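ESX-5 secretion system protein EccC5 (Mycobacterium tuberculosis, PDB 6J18) forms part of the ESX-5 type VII secretion membrane complex, which secretes EsxN and a number of PE_PGRS and PPE proteins; this C-terminal piece is an ATP-binding FtsK/SpoIIIE-type ATPase domain. Local coordinates at residues A[72-77]-A[88-93]; A[166-171]-A[220-225]; A[243-248]-A[267-272]. All coordinates share one frame; numbering follows the deposited sequence.

Interaction 1: residues A[72-77]-A[88-93]; sequences GGIAWA and LNFAEN
Leu88 N donates to Ile74 O over 3.0 Å, with an N-H...O angle of 153° and the donor lying in the carbonyl plane. A water extends the link on the same two residues: it accepts from Ile74 N at 2.7 Å and donates to Leu88 O at 2.8 Å, so both backbone polar groups of each residue are engaged. Beside these polar bonds the side chains interlock. Leu88 splits its two methyl branches between two partners: CD1 lies against Ile74, 3.8 Å from Ile74 CD1, while CD2 turns to the pyrrole side of the indole, 3.7 Å from Trp76 NE1. The Leu88 side chain runs at roughly a right angle to that of Trp76. With chi1 at 59°, Trp76 CG sits between its own backbone N and carbonyl carbon, which stands the ring off the strand, beside Leu88, with Ile74 O and Leu88 N at its edge, in its plane. Indole NE1 and Leu88 N are both donors and do not bond each other. Farther out, Ile74 CD1 just reaches Phe90 CZ at 4.2 Å; Phe90 in turn stacks on His238. Helix 106-120 packs on Ile74 and Trp76. Trp76 and Ala77 both pair with Val86, a classic beta bulge in the antiparallel hairpin of strands 75-79 and 85-87, whose open end this contact closes.

Interaction 2: residues A[166-171]-A[220-225]; sequences DGVVAM and SPLHKA
Pro221 CB is wedged between two valines of helix 165-180, 3.7 Å from Val168 CG1 and 3.8 Å from Val169 CG2. No hydrogen bond crosses between 166-171 and 220-225, and the fit is one of methyl groups against a proline ring. The tight side belongs to Val168. Its CG1 stands anti to the backbone N (chi1 176°), and from there the methyl meets the proline ring, touching CB and, less closely, CG; the two side chains cross at a slant. The same methyl also comes to 4.4 Å from Leu222 CD2; Leu222 sets out away from the helix, yet the far end of its side chain bends back to it. Behind Val168 lie Val143 and Ala162, on the parallel strands 137-143 and 158-162. Helix 165-180 thus packs against the central sheet of the ATPase domain, and the loop that follows strand 203-208 comes in beside it. Leu222 also meets Met172, Ile211 and Leu214, which continues the apolar packing inward. The other side is looser. Val169 is solvent-exposed and offers one methyl, CG2, its side chain running about square to that of the proline. Lys224, also exposed, sets out toward the helix, but its side chain comes no nearer to 166-171 than 5.5 Å and rests instead on Ala176, farther along the same helix. Within the loop, Ser220 O accepts from both His223 N and His223 ND1, the latter at 2.9 Å and close to the imidazole plane. The Lys224 CG methylene lies over one face of that imidazole, toward its rim, while Phe218 meets the ring edge-to-face.

Interaction 3: residues A[243-248]-A[267-272]; sequences RTFGGW and LLVMDA
The Phe245 ring lies flat against the methyl of Ala272: CB stands 3.5 Å from the ring centroid and only 9° off the ring normal, a CH-pi contact over the middle of one face. All six ring carbons are therefore at similar range, CE2 and CZ being nearest at 3.6 Å. Phe245 CG stands anti to the backbone N (chi1 -171°), which carries the ring toward Ala272, in the loop that follows strand 267-269. Val269 meets the same ring obliquely, with its CG1 4.3 Å from Phe245 CE1. Trp248 and Leu267 make a second pair, their side chains sliding past each other in opposite directions. The benzo part of the indole does the touching: CZ2 is 3.8 Å from Leu267 CD2, and CH2 is 3.8 Å from Leu267 CD1, so both leucine methyls touch it, CD2 obliquely. A type II turn from Phe245 to Trp248 brings both aromatics to face 267-272, Trp248 at its start and Phe245 toward its end. Arg243 braces that turn, its NH1 giving a nearly straight bond of 3.0 Å to Gly246 O. Between the two segments runs strand 96-100, bonded to both; Phe245 pairs through its backbone with Gly100, predicted to bind ATP. Phe245 and Ala272 lie just past the C-terminal ends of parallel strands flanking 96-100, beside the start of the predicted ATP site, as where the P-loop begins in P-loop ATPases.

The three contacts follow one another along the chain, each closing before the next opens. Interactions 1 and 3 have centres 21 Å apart but touch where Trp76 CZ3 packs on Leu268 CD2 at 3.7 Å, and both reach the same mixed sheet. Both lie near the ATP: the nucleotide is about 8 Å from the Trp76 side chain and about 10 Å from that of Phe245. Interaction 2 stands apart, its centre 26 Å from interaction 1, across the chain's centre, and 23 Å from interaction 3, with no touch to either. It joins the loop after strand 203-208 to helix 165-180, which packs on strands 137-143 and 158-162 of the same sheet, away from the predicted ATP site.

Interaction 1: residues A[72-77]-A[88-93]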
loop_
_atom_site.group_PDB
_atom_site.type_symbol
_atom_site.label_atom_id
_atom_site.label_comp_id
_atom_site.label_asym_id
_atom_site.label_seq_id
_atom_site.Cartn_x
_atom_site.Cartn_y
_atom_site.Cartn_z
ATOM N N GLY A 72 -7.659 -13.183 6.841
ATOM C CA GLY A 72 -8.926 -12.734 6.295
ATOM C C GLY A 72 -8.753 -11.460 5.492
ATOM O O GLY A 72 -9.694 -10.974 4.863
ATOM N N GLY A 73 -7.540 -10.917 5.513
ATOM C CA GLY A 73 -7.236 -9.697 4.790
ATOM C C GLY A 73 -6.401 -9.933 3.546
ATOM O O GLY A 73 -6.347 -11.046 3.021
ATOM N N ILE A 74 -5.748 -8.874 3.075
ATOM C CA ILE A 74 -4.946 -8.927 1.855
ATOM C C ILE A 74 -3.737 -9.848 2.008
ATOM O O ILE A 74 -2.818 -9.553 2.767
ATOM C CB ILE A 74 -4.472 -7.514 1.450
ATOM C CG1 ILE A 74 -5.671 -6.650 1.048
ATOM C CG2 ILE A 74 -3.455 -7.584 0.320
ATOM C CD1 ILE A 74 -5.314 -5.218 0.704
ATOM N N ALA A 75 -3.751 -10.966 1.285
ATOM C CA ALA A 75 -2.667 -11.944 1.341
ATOM C C ALA A 75 -1.708 -11.745 0.173
ATOM O O ALA A 75 -2.062 -11.996 -0.980
ATOM C CB ALA A 75 -3.227 -13.360 1.334
ATOM N N TRP A 76 -0.490 -11.305 0.470
ATOM C CA TRP A 76 0.416 -10.860 -0.583
ATOM C C TRP A 76 1.798 -11.512 -0.548
ATOM O O TRP A 76 2.631 -11.239 -1.413
ATOM C CB TRP A 76 0.567 -9.337 -0.520
ATOM C CG TRP A 76 1.091 -8.830 0.790
ATOM C CD1 TRP A 76 0.395 -8.694 1.957
ATOM C CD2 TRP A 76 2.423 -8.379 1.064
ATOM N NE1 TRP A 76 1.211 -8.194 2.941
ATOM C CE2 TRP A 76 2.463 -7.991 2.418
ATOM C CE3 TRP A 76 3.587 -8.268 0.297
ATOM C CZ2 TRP A 76 3.618 -7.500 3.021
ATOM C CZ3 TRP A 76 4.733 -7.781 0.897
ATOM C CH2 TRP A 76 4.741 -7.403 2.246
ATOM N N ALA A 77 2.038 -12.373 0.437
ATOM C CA ALA A 77 3.326 -13.057 0.550
ATOM C C ALA A 77 3.255 -14.270 1.474
ATOM O O ALA A 77 2.239 -14.508 2.124
ATOM C CB ALA A 77 4.398 -12.089 1.045
ATOM N N LEU A 88 -1.547 -7.822 4.882
ATOM C CA LEU A 88 -1.591 -6.430 5.297
ATOM C C LEU A 88 -2.446 -6.364 6.556
ATOM O O LEU A 88 -3.675 -6.368 6.482
ATOM C CB LEU A 88 -2.159 -5.532 4.197
ATOM C CG LEU A 88 -1.256 -5.269 2.990
ATOM C CD1 LEU A 88 -1.919 -4.300 2.023
ATOM C CD2 LEU A 88 0.096 -4.738 3.443
ATOM N N ASN A 89 -1.790 -6.334 7.710
ATOM C CA ASN A 89 -2.486 -6.365 8.987
ATOM C C ASN A 89 -2.956 -4.969 9.386
ATOM O O ASN A 89 -2.264 -4.254 10.110
ATOM C CB ASN A 89 -1.580 -6.956 10.071
ATOM C CG ASN A 89 -2.333 -7.299 11.342
ATOM O OD1 ASN A 89 -3.490 -6.919 11.518
ATOM N ND2 ASN A 89 -1.673 -8.019 12.241
ATOM N N PHE A 90 -4.141 -4.595 8.916
ATOM C CA PHE A 90 -4.658 -3.244 9.114
ATOM C C PHE A 90 -4.988 -2.948 10.577
ATOM O O PHE A 90 -5.146 -1.789 10.960
ATOM C CB PHE A 90 -5.892 -3.024 8.239
ATOM C CG PHE A 90 -5.577 -2.933 6.772
ATOM C CD1 PHE A 90 -4.333 -2.495 6.345
ATOM C CD2 PHE A 90 -6.519 -3.291 5.821
ATOM C CE1 PHE A 90 -4.034 -2.410 4.998
ATOM C CE2 PHE A 90 -6.225 -3.208 4.469
ATOM C CZ PHE A 90 -4.982 -2.766 4.059
ATOM N N ALA A 91 -5.087 -3.994 11.394
ATOM C CA ALA A 91 -5.288 -3.816 12.829
ATOM C C ALA A 91 -4.026 -3.230 13.459
ATOM O O ALA A 91 -4.094 -2.476 14.429
ATOM C CB ALA A 91 -5.655 -5.135 13.489
ATOM N N GLU A 92 -2.876 -3.589 12.894
ATOM C CA GLU A 92 -1.585 -3.080 13.348
ATOM C C GLU A 92 -1.233 -1.757 12.673
ATOM O O GLU A 92 -0.910 -0.774 13.343
ATOM C CB GLU A 92 -0.473 -4.099 13.080
ATOM C CG GLU A 92 -0.213 -5.055 14.229
ATOM C CD GLU A 92 0.983 -5.963 13.981
ATOM O OE1 GLU A 92 1.728 -5.731 13.001
ATOM O OE2 GLU A 92 1.183 -6.909 14.775
ATOM N N ASN A 93 -1.278 -1.746 11.345
ATOM C CA ASN A 93 -0.923 -0.559 10.581
ATOM C C ASN A 93 -1.694 -0.483 9.267
ATOM O O ASN A 93 -1.954 -1.503 8.628
ATOM C CB ASN A 93 0.581 -0.534 10.313
ATOM C CG ASN A 93 1.076 0.844 9.920
ATOM O OD1 ASN A 93 0.951 1.261 8.768
ATOM N ND2 ASN A 93 1.640 1.562 10.884
HETATM O O HOH W 1 -5.766 -6.589 4.589
#

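Interaction 2: residues A[166-171]-A[220-225]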
loop_
_atom_site.group_PDB
_atom_site.type_symbol
_atom_site.label_atom_id
_atom_site.label_comp_id
_atom_site.label_asym_id
_atom_site.label_seq_id
_atom_site.Cartn_x
_atom_site.Cartn_y
_atom_site.Cartn_z
ATOM N N ASP A 166 0.889 17.094 -13.347
ATOM C CA ASP A 166 -0.307 17.918 -13.204
ATOM C C ASP A 166 -1.512 17.072 -12.812
ATOM O O ASP A 166 -2.380 17.521 -12.062
ATOM C CB ASP A 166 -0.598 18.679 -14.499
ATOM C CG ASP A 166 0.446 19.735 -14.803
ATOM O OD1 ASP A 166 1.143 20.170 -13.862
ATOM O OD2 ASP A 166 0.566 20.132 -15.980
ATOM N N GLY A 167 -1.556 15.846 -13.320
ATOM C CA GLY A 167 -2.617 14.918 -12.977
ATOM C C GLY A 167 -2.528 14.484 -11.527
ATOM O O GLY A 167 -3.547 14.331 -10.853
ATOM N N VAL A 168 -1.305 14.285 -11.046
ATOM C CA VAL A 168 -1.087 13.891 -9.659
ATOM C C VAL A 168 -1.490 15.016 -8.710
ATOM O O VAL A 168 -2.193 14.784 -7.729
ATOM C CB VAL A 168 0.384 13.503 -9.400
ATOM C CG1 VAL A 168 0.603 13.197 -7.927
ATOM C CG2 VAL A 168 0.772 12.306 -10.252
ATOM N N VAL A 169 -1.049 16.232 -9.019
ATOM C CA VAL A 169 -1.383 17.404 -8.214
ATOM C C VAL A 169 -2.896 17.583 -8.097
ATOM O O VAL A 169 -3.426 17.795 -7.005
ATOM C CB VAL A 169 -0.760 18.688 -8.805
ATOM C CG1 VAL A 169 -1.384 19.929 -8.181
ATOM C CG2 VAL A 169 0.751 18.685 -8.620
ATOM N N ALA A 170 -3.584 17.478 -9.229
ATOM C CA ALA A 170 -5.035 17.627 -9.268
ATOM C C ALA A 170 -5.740 16.514 -8.499
ATOM O O ALA A 170 -6.686 16.769 -7.751
ATOM C CB ALA A 170 -5.520 17.661 -10.708
ATOM N N MET A 171 -5.276 15.281 -8.685
ATOM C CA MET A 171 -5.886 14.127 -8.033
ATOM C C MET A 171 -5.729 14.190 -6.517
ATOM O O MET A 171 -6.653 13.857 -5.775
ATOM C CB MET A 171 -5.277 12.827 -8.564
ATOM C CG MET A 171 -5.947 11.573 -8.026
ATOM S SD MET A 171 -5.152 10.048 -8.570
ATOM C CE MET A 171 -3.693 10.056 -7.538
ATOM N N SER A 220 6.418 18.464 -3.264
ATOM C CA SER A 220 5.749 17.164 -3.370
ATOM C C SER A 220 4.233 17.258 -3.440
ATOM O O SER A 220 3.599 17.839 -2.561
ATOM C CB SER A 220 6.144 16.273 -2.192
ATOM O OG SER A 220 5.378 15.080 -2.180
ATOM N N PRO A 221 3.652 16.685 -4.501
ATOM C CA PRO A 221 2.208 16.738 -4.745
ATOM C C PRO A 221 1.429 15.966 -3.690
ATOM O O PRO A 221 0.223 16.158 -3.541
ATOM C CB PRO A 221 2.052 16.082 -6.126
ATOM C CG PRO A 221 3.442 15.976 -6.688
ATOM C CD PRO A 221 4.355 15.889 -5.518
ATOM N N LEU A 222 2.129 15.104 -2.960
ATOM C CA LEU A 222 1.504 14.232 -1.976
ATOM C C LEU A 222 1.370 14.899 -0.609
ATOM O O LEU A 222 0.932 14.267 0.351
ATOM C CB LEU A 222 2.309 12.937 -1.839
ATOM C CG LEU A 222 2.524 12.112 -3.110
ATOM C CD1 LEU A 222 3.235 10.808 -2.785
ATOM C CD2 LEU A 222 1.206 11.845 -3.819
ATOM N N HIS A 223 1.742 16.173 -0.524
ATOM C CA HIS A 223 1.793 16.859 0.766
ATOM C C HIS A 223 0.407 17.054 1.381
ATOM O O HIS A 223 0.283 17.221 2.594
ATOM C CB HIS A 223 2.497 18.213 0.627
ATOM C CG HIS A 223 1.639 19.292 0.042
ATOM N ND1 HIS A 223 1.482 19.465 -1.316
ATOM C CD2 HIS A 223 0.897 20.259 0.633
ATOM C CE1 HIS A 223 0.676 20.489 -1.537
ATOM N NE2 HIS A 223 0.309 20.988 -0.371
ATOM N N LYS A 224 -0.631 17.024 0.550
ATOM C CA LYS A 224 -1.994 17.229 1.030
ATOM C C LYS A 224 -2.579 15.990 1.709
ATOM O O LYS A 224 -3.586 16.079 2.412
ATOM C CB LYS A 224 -2.908 17.665 -0.119
ATOM C CG LYS A 224 -2.788 19.136 -0.491
ATOM C CD LYS A 224 -3.866 19.542 -1.485
ATOM C CE LYS A 224 -3.754 21.013 -1.858
ATOM N NZ LYS A 224 -4.650 21.372 -2.994
ATOM N N ALA A 225 -1.949 14.837 1.502
ATOM C CA ALA A 225 -2.423 13.594 2.106
ATOM C C ALA A 225 -1.687 13.279 3.401
ATOM O O ALA A 225 -2.148 12.466 4.202
ATOM C CB ALA A 225 -2.274 12.442 1.134
#

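Interaction 3: residues A[243-248]-A[267-272]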
loop_
_atom_site.group_PDB
_atom_site.type_symbol
_atom_site.label_atom_id
_atom_site.label_comp_id
_atom_site.label_asym_id
_atom_site.label_seq_id
_atom_site.Cartn_x
_atom_site.Cartn_y
_atom_site.Cartn_z
ATOM N N ARG A 243 9.430 2.570 -3.864
ATOM C CA ARG A 243 10.520 3.439 -4.291
ATOM C C ARG A 243 11.763 2.619 -4.605
ATOM O O ARG A 243 12.048 1.634 -3.927
ATOM C CB ARG A 243 10.845 4.479 -3.217
ATOM C CG ARG A 243 11.835 5.542 -3.676
ATOM C CD ARG A 243 12.442 6.295 -2.504
ATOM N NE ARG A 243 13.251 7.428 -2.947
ATOM C CZ ARG A 243 14.491 7.328 -3.416
ATOM N NH1 ARG A 243 15.077 6.141 -3.510
ATOM N NH2 ARG A 243 15.146 8.417 -3.795
ATOM N N THR A 244 12.498 3.026 -5.636
ATOM C CA THR A 244 13.783 2.408 -5.938
ATOM C C THR A 244 14.741 2.616 -4.767
ATOM O O THR A 244 14.674 3.630 -4.073
ATOM C CB THR A 244 14.399 2.972 -7.229
ATOM O OG1 THR A 244 14.343 4.404 -7.202
ATOM C CG2 THR A 244 13.633 2.469 -8.443
ATOM N N PHE A 245 15.627 1.652 -4.550
ATOM C CA PHE A 245 16.470 1.647 -3.359
ATOM C C PHE A 245 17.615 2.652 -3.437
ATOM O O PHE A 245 18.117 3.106 -2.409
ATOM C CB PHE A 245 17.022 0.242 -3.119
ATOM C CG PHE A 245 17.728 0.084 -1.807
ATOM C CD1 PHE A 245 17.017 0.084 -0.619
ATOM C CD2 PHE A 245 19.099 -0.085 -1.762
ATOM C CE1 PHE A 245 17.663 -0.067 0.592
ATOM C CE2 PHE A 245 19.747 -0.246 -0.557
ATOM C CZ PHE A 245 19.032 -0.229 0.623
ATOM N N GLY A 246 18.025 2.995 -4.655
ATOM C CA GLY A 246 19.095 3.953 -4.859
ATOM C C GLY A 246 18.808 5.304 -4.229
ATOM O O GLY A 246 17.852 5.984 -4.603
ATOM N N GLY A 247 19.639 5.689 -3.266
ATOM C CA GLY A 247 19.479 6.955 -2.572
ATOM C C GLY A 247 18.365 6.921 -1.544
ATOM O O GLY A 247 17.687 7.925 -1.319
ATOM N N TRP A 248 18.182 5.767 -0.908
ATOM C CA TRP A 248 17.082 5.579 0.032
ATOM C C TRP A 248 17.223 6.402 1.308
ATOM O O TRP A 248 16.266 7.036 1.747
ATOM C CB TRP A 248 16.937 4.104 0.407
ATOM C CG TRP A 248 16.001 3.896 1.560
ATOM C CD1 TRP A 248 16.339 3.729 2.872
ATOM C CD2 TRP A 248 14.570 3.861 1.506
ATOM N NE1 TRP A 248 15.207 3.582 3.636
ATOM C CE2 TRP A 248 14.108 3.660 2.822
ATOM C CE3 TRP A 248 13.634 3.976 0.473
ATOM C CZ2 TRP A 248 12.753 3.569 3.132
ATOM C CZ3 TRP A 248 12.289 3.886 0.783
ATOM C CH2 TRP A 248 11.862 3.685 2.102
ATOM N N LEU A 267 7.894 -1.878 6.341
ATOM C CA LEU A 267 8.783 -1.589 5.225
ATOM C C LEU A 267 9.397 -2.865 4.664
ATOM O O LEU A 267 10.195 -3.525 5.328
ATOM C CB LEU A 267 9.885 -0.621 5.660
ATOM C CG LEU A 267 10.992 -0.323 4.646
ATOM C CD1 LEU A 267 10.441 0.382 3.423
ATOM C CD2 LEU A 267 12.079 0.513 5.296
ATOM N N LEU A 268 9.013 -3.214 3.440
ATOM C CA LEU A 268 9.588 -4.371 2.772
ATOM C C LEU A 268 10.841 -3.971 2.012
ATOM O O LEU A 268 10.772 -3.253 1.014
ATOM C CB LEU A 268 8.582 -5.014 1.817
ATOM C CG LEU A 268 9.074 -6.305 1.156
ATOM C CD1 LEU A 268 9.203 -7.418 2.186
ATOM C CD2 LEU A 268 8.160 -6.725 0.015
ATOM N N VAL A 269 11.990 -4.431 2.491
ATOM C CA VAL A 269 13.246 -4.176 1.803
ATOM C C VAL A 269 13.615 -5.379 0.947
ATOM O O VAL A 269 14.119 -6.383 1.450
ATOM C CB VAL A 269 14.388 -3.872 2.787
ATOM C CG1 VAL A 269 15.669 -3.545 2.028
ATOM C CG2 VAL A 269 14.000 -2.721 3.701
ATOM N N MET A 270 13.352 -5.279 -0.351
ATOM C CA MET A 270 13.645 -6.372 -1.267
ATOM C C MET A 270 15.140 -6.376 -1.588
ATOM O O MET A 270 15.947 -5.922 -0.773
ATOM C CB MET A 270 12.786 -6.249 -2.529
ATOM C CG MET A 270 11.310 -5.990 -2.206
ATOM S SD MET A 270 10.152 -6.135 -3.586
ATOM C CE MET A 270 10.137 -7.907 -3.840
ATOM N N ASP A 271 15.513 -6.897 -2.754
ATOM C CA ASP A 271 16.921 -6.944 -3.154
ATOM C C ASP A 271 17.576 -5.571 -3.022
ATOM O O ASP A 271 17.128 -4.603 -3.635
ATOM C CB ASP A 271 17.056 -7.453 -4.588
ATOM C CG ASP A 271 18.476 -7.353 -5.108
ATOM O OD1 ASP A 271 19.341 -8.110 -4.622
ATOM O OD2 ASP A 271 18.725 -6.514 -6.000
ATOM N N ALA A 272 18.628 -5.490 -2.210
ATOM C CA ALA A 272 19.227 -4.202 -1.878
ATOM C C ALA A 272 20.722 -4.288 -1.571
ATOM O O ALA A 272 21.323 -5.361 -1.616
ATOM C CB ALA A 272 18.489 -3.580 -0.699
#